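Local structure of acyl-CoA dehydrogenase (5LNX) at residues P52-Y57 with P95-G100; G240-A245 with Y298-L303. The protein catalyses the FAD-dependent oxidation of 2,3-saturated acyl-CoA thioesters to their 2,3-dehydroacyl-CoA products, passing the hydrogens to an acceptor. One frame throughout, in Å; residues are numbered along the deposited sequence.

Contact 1 (P52-Y57 with P95-G100)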
loop_
_atom_site.group_PDB
_atom_site.type_symbol
_atom_site.label_atom_id
_atom_site.label_comp_id
_atom_site.label_asym_id
_atom_site.label_seq_id
_atom_site.Cartn_x
_atom_site.Cartn_y
_atom_site.Cartn_z
ATOM N N PRO D 52 23.436 27.994 -7.802
ATOM C CA PRO D 52 23.428 27.799 -9.239
ATOM C C PRO D 52 23.342 29.132 -10.011
ATOM O O PRO D 52 23.023 29.149 -11.206
ATOM C CB PRO D 52 22.168 26.953 -9.441
ATOM C CG PRO D 52 21.270 27.295 -8.291
ATOM C CD PRO D 52 22.053 28.118 -7.306
ATOM N N VAL D 53 23.627 30.227 -9.318
ATOM C CA VAL D 53 23.741 31.550 -9.931
ATOM C C VAL D 53 25.175 31.735 -10.445
ATOM O O VAL D 53 26.115 31.307 -9.790
ATOM C CB VAL D 53 23.450 32.679 -8.917
ATOM C CG1 VAL D 53 23.390 34.026 -9.630
ATOM C CG2 VAL D 53 22.148 32.426 -8.166
ATOM N N PRO D 54 25.345 32.344 -11.632
ATOM C CA PRO D 54 26.716 32.604 -12.037
ATOM C C PRO D 54 27.391 33.714 -11.242
ATOM O O PRO D 54 26.737 34.513 -10.588
ATOM C CB PRO D 54 26.580 32.994 -13.504
ATOM C CG PRO D 54 25.336 32.323 -13.955
ATOM C CD PRO D 54 24.421 32.362 -12.780
ATOM N N GLU D 55 28.714 33.735 -11.345
ATOM C CA GLU D 55 29.603 34.599 -10.555
ATOM C C GLU D 55 29.508 36.040 -10.993
ATOM O O GLU D 55 29.581 36.967 -10.177
ATOM C CB GLU D 55 31.029 34.073 -10.804
ATOM C CG GLU D 55 32.201 34.709 -10.018
ATOM C CD GLU D 55 32.891 33.684 -9.131
ATOM O OE1 GLU D 55 33.791 34.075 -8.325
ATOM O OE2 GLU D 55 32.521 32.481 -9.256
ATOM N N GLN D 56 29.320 36.209 -12.294
ATOM C CA GLN D 56 28.932 37.487 -12.877
ATOM C C GLN D 56 27.955 38.270 -11.999
ATOM O O GLN D 56 28.150 39.455 -11.744
ATOM C CB GLN D 56 28.277 37.215 -14.224
ATOM C CG GLN D 56 27.749 38.412 -14.963
ATOM C CD GLN D 56 27.261 38.016 -16.331
ATOM O OE1 GLN D 56 27.479 36.885 -16.782
ATOM N NE2 GLN D 56 26.566 38.937 -17.001
ATOM N N TYR D 57 26.867 37.606 -11.628
ATOM C CA TYR D 57 25.766 38.220 -10.869
ATOM C C TYR D 57 25.863 37.975 -9.365
ATOM O O TYR D 57 24.919 38.236 -8.631
ATOM C CB TYR D 57 24.418 37.714 -11.375
ATOM C CG TYR D 57 24.247 37.875 -12.851
ATOM C CD1 TYR D 57 23.974 39.115 -13.409
ATOM C CD2 TYR D 57 24.383 36.783 -13.705
ATOM C CE1 TYR D 57 23.806 39.269 -14.778
ATOM C CE2 TYR D 57 24.231 36.923 -15.079
ATOM C CZ TYR D 57 23.934 38.170 -15.610
ATOM O OH TYR D 57 23.781 38.322 -16.970
ATOM N N PRO D 95 13.805 33.021 -11.711
ATOM C CA PRO D 95 12.954 33.627 -12.741
ATOM C C PRO D 95 13.564 34.895 -13.299
ATOM O O PRO D 95 13.546 35.091 -14.516
ATOM C CB PRO D 95 11.650 33.931 -12.000
ATOM C CG PRO D 95 11.627 32.983 -10.848
ATOM C CD PRO D 95 13.064 32.788 -10.455
ATOM N N ILE D 96 14.143 35.711 -12.425
ATOM C CA ILE D 96 14.918 36.877 -12.877
ATOM C C ILE D 96 16.106 36.432 -13.734
ATOM O O ILE D 96 16.320 36.936 -14.838
ATOM C CB ILE D 96 15.471 37.717 -11.707
ATOM C CG1 ILE D 96 14.328 38.265 -10.838
ATOM C CG2 ILE D 96 16.340 38.856 -12.243
ATOM C CD1 ILE D 96 14.782 39.039 -9.619
ATOM N N LEU D 97 16.873 35.478 -13.206
ATOM C CA LEU D 97 18.072 34.983 -13.870
ATOM C C LEU D 97 17.793 34.497 -15.294
ATOM O O LEU D 97 18.580 34.757 -16.209
ATOM C CB LEU D 97 18.737 33.855 -13.060
ATOM C CG LEU D 97 19.915 33.107 -13.732
ATOM C CD1 LEU D 97 21.035 34.067 -14.118
ATOM C CD2 LEU D 97 20.458 32.019 -12.835
ATOM N N TYR D 98 16.677 33.800 -15.475
ATOM C CA TYR D 98 16.412 33.085 -16.734
ATOM C C TYR D 98 15.530 33.847 -17.732
ATOM O O TYR D 98 15.597 33.590 -18.936
ATOM C CB TYR D 98 15.804 31.714 -16.440
ATOM C CG TYR D 98 16.776 30.741 -15.809
ATOM C CD1 TYR D 98 18.013 30.483 -16.394
ATOM C CD2 TYR D 98 16.456 30.071 -14.628
ATOM C CE1 TYR D 98 18.912 29.610 -15.805
ATOM C CE2 TYR D 98 17.347 29.191 -14.041
ATOM C CZ TYR D 98 18.575 28.967 -14.631
ATOM O OH TYR D 98 19.460 28.086 -14.056
ATOM N N PHE D 99 14.669 34.722 -17.225
ATOM C CA PHE D 99 13.704 35.446 -18.064
ATOM C C PHE D 99 13.834 36.960 -17.998
ATOM O O PHE D 99 13.222 37.675 -18.791
ATOM C CB PHE D 99 12.275 35.017 -17.719
ATOM C CG PHE D 99 12.015 33.556 -17.975
ATOM C CD1 PHE D 99 11.580 33.122 -19.215
ATOM C CD2 PHE D 99 12.254 32.606 -16.985
ATOM C CE1 PHE D 99 11.345 31.783 -19.457
ATOM C CE2 PHE D 99 12.019 31.254 -17.220
ATOM C CZ PHE D 99 11.562 30.842 -18.459
ATOM N N GLY D 100 14.638 37.437 -17.058
ATOM C CA GLY D 100 14.773 38.858 -16.788
ATOM C C GLY D 100 15.794 39.411 -17.767
ATOM O O GLY D 100 16.433 38.642 -18.499
#

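Contact 2 (G240-A245 with Y298-L303)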
loop_
_atom_site.group_PDB
_atom_site.type_symbol
_atom_site.label_atom_id
_atom_site.label_comp_id
_atom_site.label_asym_id
_atom_site.label_seq_id
_atom_site.Cartn_x
_atom_site.Cartn_y
_atom_site.Cartn_z
ATOM N N GLY D 240 12.168 23.824 -9.148
ATOM C CA GLY D 240 11.557 23.881 -7.804
ATOM C C GLY D 240 11.084 22.536 -7.269
ATOM O O GLY D 240 11.276 22.231 -6.104
ATOM N N ARG D 241 10.479 21.728 -8.137
ATOM C CA ARG D 241 9.888 20.430 -7.745
ATOM C C ARG D 241 10.947 19.364 -7.422
ATOM O O ARG D 241 10.745 18.504 -6.546
ATOM C CB ARG D 241 8.961 19.908 -8.832
ATOM C CG ARG D 241 7.528 20.426 -8.733
ATOM C CD ARG D 241 6.758 20.226 -10.031
ATOM N NE ARG D 241 5.720 21.241 -10.202
ATOM C CZ ARG D 241 5.015 21.418 -11.316
ATOM N NH1 ARG D 241 5.252 20.670 -12.378
ATOM N NH2 ARG D 241 4.103 22.382 -11.380
ATOM N N ILE D 242 12.056 19.422 -8.150
ATOM C CA ILE D 242 13.228 18.589 -7.862
ATOM C C ILE D 242 13.797 18.937 -6.487
ATOM O O ILE D 242 14.170 18.066 -5.702
ATOM C CB ILE D 242 14.353 18.809 -8.883
ATOM C CG1 ILE D 242 13.865 18.483 -10.299
ATOM C CG2 ILE D 242 15.566 17.950 -8.527
ATOM C CD1 ILE D 242 14.820 18.921 -11.384
ATOM N N GLY D 243 13.828 20.230 -6.200
ATOM C CA GLY D 243 14.172 20.729 -4.870
ATOM C C GLY D 243 13.240 20.221 -3.805
ATOM O O GLY D 243 13.670 19.745 -2.753
ATOM N N ILE D 244 11.948 20.282 -4.059
ATOM C CA ILE D 244 10.962 19.729 -3.076
ATOM C C ILE D 244 11.173 18.226 -2.876
ATOM O O ILE D 244 11.008 17.715 -1.775
ATOM C CB ILE D 244 9.523 19.934 -3.523
ATOM C CG1 ILE D 244 9.208 21.427 -3.634
ATOM C CG2 ILE D 244 8.561 19.269 -2.557
ATOM C CD1 ILE D 244 9.423 22.213 -2.354
ATOM N N ALA D 245 11.602 17.557 -3.938
ATOM C CA ALA D 245 11.854 16.130 -3.911
ATOM C C ALA D 245 13.082 15.826 -3.037
ATOM O O ALA D 245 13.079 14.895 -2.220
ATOM C CB ALA D 245 12.087 15.613 -5.321
ATOM N N TYR D 298 18.330 13.020 -8.516
ATOM C CA TYR D 298 19.608 13.417 -9.128
ATOM C C TYR D 298 19.683 13.258 -10.638
ATOM O O TYR D 298 20.396 14.008 -11.294
ATOM C CB TYR D 298 20.780 12.707 -8.434
ATOM C CG TYR D 298 21.017 13.320 -7.074
ATOM C CD1 TYR D 298 21.501 14.624 -6.958
ATOM C CD2 TYR D 298 20.658 12.644 -5.908
ATOM C CE1 TYR D 298 21.638 15.237 -5.718
ATOM C CE2 TYR D 298 20.799 13.236 -4.667
ATOM C CZ TYR D 298 21.291 14.530 -4.574
ATOM O OH TYR D 298 21.482 15.112 -3.352
ATOM N N HIS D 299 18.967 12.281 -11.178
ATOM C CA HIS D 299 18.869 12.127 -12.625
ATOM C C HIS D 299 18.012 13.255 -13.235
ATOM O O HIS D 299 18.312 13.778 -14.313
ATOM C CB HIS D 299 18.285 10.765 -12.999
ATOM C CG HIS D 299 18.030 10.602 -14.464
ATOM N ND1 HIS D 299 19.031 10.702 -15.404
ATOM C CD2 HIS D 299 16.890 10.358 -15.155
ATOM C CE1 HIS D 299 18.523 10.522 -16.611
ATOM N NE2 HIS D 299 17.226 10.308 -16.489
ATOM N N ALA D 300 16.941 13.605 -12.534
ATOM C CA ALA D 300 16.099 14.749 -12.895
ATOM C C ALA D 300 16.909 16.045 -12.945
ATOM O O ALA D 300 16.730 16.879 -13.844
ATOM C CB ALA D 300 14.954 14.895 -11.908
ATOM N N ALA D 301 17.776 16.214 -11.954
ATOM C CA ALA D 301 18.616 17.415 -11.838
ATOM C C ALA D 301 19.781 17.392 -12.828
ATOM O O ALA D 301 20.286 18.432 -13.239
ATOM C CB ALA D 301 19.147 17.558 -10.427
ATOM N N ASP D 302 20.207 16.187 -13.182
ATOM C CA ASP D 302 21.256 15.973 -14.179
ATOM C C ASP D 302 20.729 16.257 -15.596
ATOM O O ASP D 302 21.477 16.681 -16.487
ATOM C CB ASP D 302 21.777 14.532 -14.073
ATOM C CG ASP D 302 22.898 14.226 -15.057
ATOM O OD1 ASP D 302 23.804 15.073 -15.268
ATOM O OD2 ASP D 302 22.857 13.115 -15.633
ATOM N N LEU D 303 19.450 15.974 -15.807
ATOM C CA LEU D 303 18.782 16.282 -17.079
ATOM C C LEU D 303 18.716 17.785 -17.253
ATOM O O LEU D 303 19.129 18.323 -18.272
ATOM C CB LEU D 303 17.355 15.710 -17.117
ATOM C CG LEU D 303 17.213 14.231 -17.485
ATOM C CD1 LEU D 303 15.760 13.844 -17.229
ATOM C CD2 LEU D 303 17.595 13.910 -18.922
#

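Contact 1 (P52-Y57 with P95-G100)
Leu97, on the short helix 94-99, inserts its isobutyl end against Pro54 in the loop that leads from helix 37-45 to helix 64-77, a helix-on-loop packing within the helical N-terminal domain of the acyl-CoA dehydrogenase fold. Of the 146 Å² buried between the two segments, Leu97 alone contributes 75 Å². Its CB meets no loop atom. The next carbon, CG, lies anti to the backbone N (chi1 172°), which carries the branch point outward to the loop and also sets it against one face of the neighbouring Tyr98 ring, 4.1 Å above that plane and offset toward its rim. From there the two methyls divide the work. CD2 lies 4.0 Å from Pro54 CD, with the backbone of Pro52 and Val53 beside it, Pro52 O and Val53 CA being the nearest atoms there. CD1 touches Pro54 CD too, while turning along the loop to the ring of Tyr57, which it meets obliquely. The proline methylene is thus straddled by the leucine fork, the two side chains reaching toward one another. No hydrogen bond crosses the contact; it is held by apolar packing. The loop has supports of its own: Val53 pairs through its backbone with Gly61, and Tyr57 also packs on Lys105 and Ile109 of helix 102-114. Gln56 CG lies 3.7 Å above the Tyr57 ring plane, over its centre, on the opposite side of that plane from Leu97 CD1, which ends 4.3 Å from Tyr57 CD2.

Contact 2 (G240-A245 with Y298-L303)
Ile242 overlaps Ala300 and Ala301, fitting its branched side chain against two adjacent small residues where helix 229-265 passes helix 277-305. Both helices belong to the C-terminal domain, an all-helical bundle in the acyl-CoA dehydrogenase family, and over these segments they run in roughly opposite directions. The closest CA atoms, Ile242 CA and Ala301 CA, are 6.8 Å apart, a close approach that is consistent with alanines on one side. The branches of Ile242 take separate targets. With CG1 anti to its own carbonyl carbon (chi1 -59°), the ethyl arm extends over Ala300: CG1 and CD1 both reach Ala300 CB at 4.1 Å, and CD1 continues to the peptide linking Ala300 to Ala301. The other branch, CG2, meets Ala301 CB, also at 4.1 Å. No hydrogen bond links the segments, and the 120 Å² buried between them comes almost entirely from these three residues, all of them buried. Replacing Ile242 by an alanine would remove the ethyl arm and the CG2 methyl, and is likely to open a gap over Ala300 and Ala301. The same isoleucine also packs on Ala314 of helix 311-326 and Ile68 of helix 64-77, so it touches three other helices. On helix 277-305, Tyr298 turns its CB away from the 240-245 segment, and its OH is hydrogen-bonded with His72 ND1, while His299 meets the ring of His295 of the second subunit. Ile242 CD1 ends 3.7 Å from Ala300 O, with Ala301 N also nearby.

Contact 1 closes before contact 2 opens along the chain; contact 1 belongs to the N-terminal helical domain and contact 2 to the C-terminal one, with the middle domain between them in sequence. Their centres are 18 Å apart and their nearest atoms about 9 Å, so they do not touch. Two helices bear on how they are related. Helix 229-265, which carries 240-245, receives Pro95, Tyr98 and Phe99 of contact 1 on residues 232 to 236, a little earlier along its length. Helix 64-77, which follows the loop 52-57, packs on Ile242 and Tyr298 of contact 2. Residues of the peripheral contact 1 and the buried contact 2 thus also pack across between the two domains.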